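Local coordinates for putative transcriptional regulator protein, LacI family (Rhizobium etli, PDB 3MIZ) that probably binds cis-regulatory DNA as a transcription factor of the LacI family, with a core resembling the periplasmic binding proteins, at residues D90-P102 with L256-I268. Residues are numbered along the deposited sequence; the frame is centred on the assembly and turned at random.
Sequences DVSIPTVMINCRP and LGREGAKWLNDLI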
loop_
_atom_site.group_PDB
_atom_site.type_symbol
_atom_site.label_atom_id
_atom_site.label_comp_id
_atom_site.label_asym_id
_atom_site.label_seq_id
_atom_site.Cartn_x
_atom_site.Cartn_y
_atom_site.Cartn_z
ATOM N N ASP A 90 -13.209 -28.376 -11.453
ATOM C CA ASP A 90 -13.068 -29.085 -12.725
ATOM C C ASP A 90 -12.635 -28.188 -13.880
ATOM O O ASP A 90 -12.514 -28.648 -15.016
ATOM C CB ASP A 90 -14.386 -29.768 -13.103
ATOM C CG ASP A 90 -14.756 -30.879 -12.153
ATOM O OD1 ASP A 90 -13.903 -31.764 -11.926
ATOM O OD2 ASP A 90 -15.896 -30.872 -11.637
ATOM N N VAL A 91 -12.404 -26.912 -13.588
ATOM C CA VAL A 91 -11.999 -25.954 -14.608
ATOM C C VAL A 91 -10.560 -26.132 -15.084
ATOM O O VAL A 91 -9.641 -26.341 -14.287
ATOM C CB VAL A 91 -12.180 -24.502 -14.103
ATOM C CG1 VAL A 91 -11.647 -23.520 -15.132
ATOM C CG2 VAL A 91 -13.649 -24.233 -13.829
ATOM N N SER A 92 -10.381 -26.034 -16.396
ATOM C CA SER A 92 -9.076 -26.161 -17.022
ATOM C C SER A 92 -8.820 -24.948 -17.910
ATOM O O SER A 92 -9.454 -24.783 -18.954
ATOM C CB SER A 92 -9.016 -27.435 -17.868
ATOM O OG SER A 92 -7.822 -27.477 -18.629
ATOM N N ILE A 93 -7.892 -24.095 -17.485
ATOM C CA ILE A 93 -7.536 -22.895 -18.236
ATOM C C ILE A 93 -6.028 -22.712 -18.118
ATOM O O ILE A 93 -5.469 -22.929 -17.042
ATOM C CB ILE A 93 -8.207 -21.633 -17.639
ATOM C CG1 ILE A 93 -9.728 -21.794 -17.628
ATOM C CG2 ILE A 93 -7.794 -20.400 -18.439
ATOM C CD1 ILE A 93 -10.466 -20.606 -17.025
ATOM N N PRO A 94 -5.350 -22.326 -19.215
ATOM C CA PRO A 94 -3.895 -22.130 -19.144
ATOM C C PRO A 94 -3.610 -21.198 -17.970
ATOM O O PRO A 94 -4.216 -20.128 -17.865
ATOM C CB PRO A 94 -3.570 -21.484 -20.485
ATOM C CG PRO A 94 -4.559 -22.147 -21.408
ATOM C CD PRO A 94 -5.842 -22.124 -20.590
ATOM N N THR A 95 -2.687 -21.604 -17.102
ATOM C CA THR A 95 -2.371 -20.826 -15.911
ATOM C C THR A 95 -0.883 -20.745 -15.577
ATOM O O THR A 95 -0.144 -21.711 -15.749
ATOM C CB THR A 95 -3.087 -21.433 -14.690
ATOM O OG1 THR A 95 -4.503 -21.409 -14.909
ATOM C CG2 THR A 95 -2.759 -20.662 -13.418
ATOM N N VAL A 96 -0.457 -19.579 -15.100
ATOM C CA VAL A 96 0.921 -19.376 -14.673
ATOM C C VAL A 96 0.828 -18.787 -13.267
ATOM O O VAL A 96 0.062 -17.853 -13.025
ATOM C CB VAL A 96 1.687 -18.403 -15.594
ATOM C CG1 VAL A 96 3.041 -18.061 -14.983
ATOM C CG2 VAL A 96 1.900 -19.042 -16.964
HETATM N N MSE A 97 1.576 -19.359 -12.333
HETATM C CA MSE A 97 1.564 -18.877 -10.954
HETATM C C MSE A 97 2.670 -17.845 -10.743
HETATM O O MSE A 97 3.786 -18.021 -11.221
HETATM C CB MSE A 97 1.748 -20.057 -9.988
HETATM C CG MSE A 97 0.584 -21.045 -10.032
HETATM SE SE MSE A 97 0.881 -22.627 -8.941
HETATM C CE MSE A 97 0.688 -21.811 -7.213
ATOM N N ILE A 98 2.348 -16.761 -10.040
ATOM C CA ILE A 98 3.327 -15.706 -9.776
ATOM C C ILE A 98 3.400 -15.386 -8.284
ATOM O O ILE A 98 2.381 -15.076 -7.653
ATOM C CB ILE A 98 2.976 -14.411 -10.534
ATOM C CG1 ILE A 98 2.853 -14.704 -12.041
ATOM C CG2 ILE A 98 4.080 -13.363 -10.293
ATOM C CD1 ILE A 98 2.163 -13.587 -12.842
ATOM N N ASN A 99 4.613 -15.464 -7.745
ATOM C CA ASN A 99 4.917 -15.192 -6.333
ATOM C C ASN A 99 4.529 -16.376 -5.455
ATOM O O ASN A 99 4.414 -16.256 -4.231
ATOM C CB ASN A 99 4.181 -13.938 -5.843
ATOM C CG ASN A 99 4.871 -13.290 -4.655
ATOM O OD1 ASN A 99 4.255 -12.559 -3.880
ATOM N ND2 ASN A 99 6.160 -13.550 -4.514
ATOM N N CYS A 100 4.324 -17.520 -6.093
ATOM C CA CYS A 100 3.942 -18.722 -5.390
ATOM C C CYS A 100 4.345 -19.943 -6.205
ATOM O O CYS A 100 4.683 -19.840 -7.387
ATOM C CB CYS A 100 2.427 -18.723 -5.130
ATOM S SG CYS A 100 1.387 -18.474 -6.610
ATOM N N ARG A 101 4.319 -21.097 -5.551
ATOM C CA ARG A 101 4.684 -22.356 -6.176
ATOM C C ARG A 101 3.635 -23.403 -5.801
ATOM O O ARG A 101 3.108 -23.394 -4.686
ATOM C CB ARG A 101 6.064 -22.784 -5.668
ATOM C CG ARG A 101 6.296 -24.277 -5.559
ATOM C CD ARG A 101 7.577 -24.547 -4.789
ATOM N NE ARG A 101 7.770 -23.531 -3.755
ATOM C CZ ARG A 101 8.797 -23.481 -2.911
ATOM N NH1 ARG A 101 9.758 -24.399 -2.952
ATOM N NH2 ARG A 101 8.875 -22.488 -2.038
ATOM N N PRO A 102 3.329 -24.322 -6.724
ATOM C CA PRO A 102 2.334 -25.353 -6.421
ATOM C C PRO A 102 2.851 -26.340 -5.387
ATOM O O PRO A 102 4.058 -26.571 -5.293
ATOM C CB PRO A 102 2.102 -26.015 -7.776
ATOM C CG PRO A 102 3.460 -25.915 -8.423
ATOM C CD PRO A 102 3.876 -24.493 -8.084
ATOM N N LEU A 256 8.281 -9.673 -12.172
ATOM C CA LEU A 256 7.574 -10.947 -12.021
ATOM C C LEU A 256 6.263 -10.886 -12.790
ATOM O O LEU A 256 5.868 -11.856 -13.437
ATOM C CB LEU A 256 7.275 -11.252 -10.550
ATOM C CG LEU A 256 8.428 -11.789 -9.701
ATOM C CD1 LEU A 256 8.007 -11.870 -8.238
ATOM C CD2 LEU A 256 8.841 -13.163 -10.212
ATOM N N GLY A 257 5.588 -9.744 -12.698
ATOM C CA GLY A 257 4.328 -9.563 -13.396
ATOM C C GLY A 257 4.518 -9.558 -14.904
ATOM O O GLY A 257 3.813 -10.260 -15.626
ATOM N N ARG A 258 5.476 -8.774 -15.391
ATOM C CA ARG A 258 5.726 -8.724 -16.827
ATOM C C ARG A 258 6.167 -10.085 -17.359
ATOM O O ARG A 258 5.664 -10.548 -18.391
ATOM C CB ARG A 258 6.799 -7.680 -17.147
ATOM C CG ARG A 258 6.408 -6.252 -16.816
ATOM C CD ARG A 258 7.481 -5.297 -17.323
ATOM N NE ARG A 258 7.709 -5.471 -18.754
ATOM C CZ ARG A 258 6.811 -5.173 -19.688
ATOM N NH1 ARG A 258 5.632 -4.678 -19.341
ATOM N NH2 ARG A 258 7.085 -5.384 -20.966
ATOM N N GLU A 259 7.102 -10.728 -16.665
ATOM C CA GLU A 259 7.585 -12.039 -17.106
ATOM C C GLU A 259 6.475 -13.084 -17.055
ATOM O O GLU A 259 6.319 -13.880 -17.983
ATOM C CB GLU A 259 8.767 -12.503 -16.246
ATOM C CG GLU A 259 10.090 -11.807 -16.556
ATOM C CD GLU A 259 10.557 -12.055 -17.979
ATOM O OE1 GLU A 259 10.606 -13.231 -18.402
ATOM O OE2 GLU A 259 10.879 -11.070 -18.674
ATOM N N GLY A 260 5.710 -13.083 -15.967
ATOM C CA GLY A 260 4.622 -14.036 -15.823
ATOM C C GLY A 260 3.603 -13.919 -16.937
ATOM O O GLY A 260 3.148 -14.927 -17.478
ATOM N N ALA A 261 3.244 -12.684 -17.281
ATOM C CA ALA A 261 2.268 -12.433 -18.336
ATOM C C ALA A 261 2.769 -12.941 -19.690
ATOM O O ALA A 261 2.035 -13.608 -20.411
ATOM C CB ALA A 261 1.946 -10.930 -18.413
ATOM N N LYS A 262 4.017 -12.632 -20.030
ATOM C CA LYS A 262 4.574 -13.083 -21.303
ATOM C C LYS A 262 4.577 -14.607 -21.352
ATOM O O LYS A 262 4.212 -15.215 -22.362
ATOM C CB LYS A 262 6.004 -12.566 -21.493
ATOM C CG LYS A 262 6.605 -12.989 -22.827
ATOM C CD LYS A 262 8.071 -12.626 -22.951
ATOM C CE LYS A 262 8.637 -13.163 -24.264
ATOM N NZ LYS A 262 10.058 -12.771 -24.467
ATOM N N TRP A 263 4.990 -15.217 -20.247
ATOM C CA TRP A 263 5.045 -16.665 -20.139
ATOM C C TRP A 263 3.655 -17.258 -20.377
ATOM O O TRP A 263 3.510 -18.237 -21.114
ATOM C CB TRP A 263 5.572 -17.048 -18.754
ATOM C CG TRP A 263 6.178 -18.414 -18.667
ATOM C CD1 TRP A 263 6.441 -19.269 -19.702
ATOM C CD2 TRP A 263 6.639 -19.069 -17.479
ATOM N NE1 TRP A 263 7.039 -20.414 -19.231
ATOM C CE2 TRP A 263 7.172 -20.318 -17.870
ATOM C CE3 TRP A 263 6.654 -18.722 -16.123
ATOM C CZ2 TRP A 263 7.718 -21.222 -16.951
ATOM C CZ3 TRP A 263 7.198 -19.623 -15.207
ATOM C CH2 TRP A 263 7.722 -20.857 -15.629
ATOM N N LEU A 264 2.634 -16.662 -19.765
ATOM C CA LEU A 264 1.269 -17.145 -19.946
ATOM C C LEU A 264 0.871 -17.003 -21.414
ATOM O O LEU A 264 0.229 -17.891 -21.987
ATOM C CB LEU A 264 0.280 -16.352 -19.079
ATOM C CG LEU A 264 -1.207 -16.707 -19.259
ATOM C CD1 LEU A 264 -1.449 -18.169 -18.900
ATOM C CD2 LEU A 264 -2.074 -15.805 -18.389
ATOM N N ASN A 265 1.252 -15.882 -22.015
ATOM C CA ASN A 265 0.923 -15.630 -23.412
ATOM C C ASN A 265 1.473 -16.743 -24.299
ATOM O O ASN A 265 0.761 -17.252 -25.164
ATOM C CB ASN A 265 1.480 -14.270 -23.852
ATOM C CG ASN A 265 0.877 -13.781 -25.166
ATOM O OD1 ASN A 265 -0.337 -13.612 -25.280
ATOM N ND2 ASN A 265 1.729 -13.545 -26.157
ATOM N N ASP A 266 2.729 -17.129 -24.079
ATOM C CA ASP A 266 3.344 -18.189 -24.876
ATOM C C ASP A 266 2.673 -19.534 -24.632
ATOM O O ASP A 266 2.503 -20.326 -25.558
ATOM C CB ASP A 266 4.846 -18.303 -24.579
ATOM C CG ASP A 266 5.613 -17.044 -24.933
ATOM O OD1 ASP A 266 5.213 -16.343 -25.884
ATOM O OD2 ASP A 266 6.625 -16.753 -24.266
ATOM N N LEU A 267 2.292 -19.791 -23.384
ATOM C CA LEU A 267 1.626 -21.040 -23.027
ATOM C C LEU A 267 0.261 -21.124 -23.707
ATOM O O LEU A 267 -0.155 -22.188 -24.166
ATOM C CB LEU A 267 1.440 -21.126 -21.513
ATOM C CG LEU A 267 0.835 -22.427 -20.982
ATOM C CD1 LEU A 267 1.816 -23.570 -21.203
ATOM C CD2 LEU A 267 0.520 -22.285 -19.504
ATOM N N ILE A 268 -0.436 -19.993 -23.754
ATOM C CA ILE A 268 -1.756 -19.929 -24.375
ATOM C C ILE A 268 -1.640 -20.173 -25.872
ATOM O O ILE A 268 -2.526 -20.764 -26.483
ATOM C CB ILE A 268 -2.406 -18.552 -24.150
ATOM C CG1 ILE A 268 -2.684 -18.353 -22.659
ATOM C CG2 ILE A 268 -3.693 -18.439 -24.957
ATOM C CD1 ILE A 268 -3.041 -16.936 -22.293
#
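Strand 95-97, at the border of the parallel sheet of four strands, is covered on one side by helix 253-268, and V96 makes the central contact. V96 CG2 lies 3.6 Å from L264 CA, right against the helix backbone, while V96 CG1, anti to the backbone N (chi1 171°), reaches across to W263 CE3 at 3.8 Å; the valine stands roughly perpendicular to the tryptophan side chain. Beyond V96 the helix presents G260, and with no side chain there I98 can lay its CD1 3.9 Å from G260 CA. One turn further toward the start of the helix, I98 CG2 packs 3.8 Å from L256 CB, the two side chains lying alongside each other and pointing opposite ways. The strand and helix run nearly antiparallel, their axes 155° apart and 8.0 Å at closest approach. This is the helix-on-sheet layering of the periplasmic-binding-protein fold seen in LacI-type regulators, and here the chain has come back after more than 150 residues to cover the strand. P94 and V96 bond through their backbones to V74, in strand 73-78, where L264 and I98 both also touch L75. At the far end L264 CD1 sits 3.5 Å from P94 O, and P94 CB meets I268 CG1 at 3.9 Å. L267 sends CD2 to within 3.9 Å of T95 O, although the T95 beta carbon points away from the helix and T95 OG1 bonds to I93 O from above the carbonyl plane. The W263 ring also takes part in a cation-pi interaction with R278.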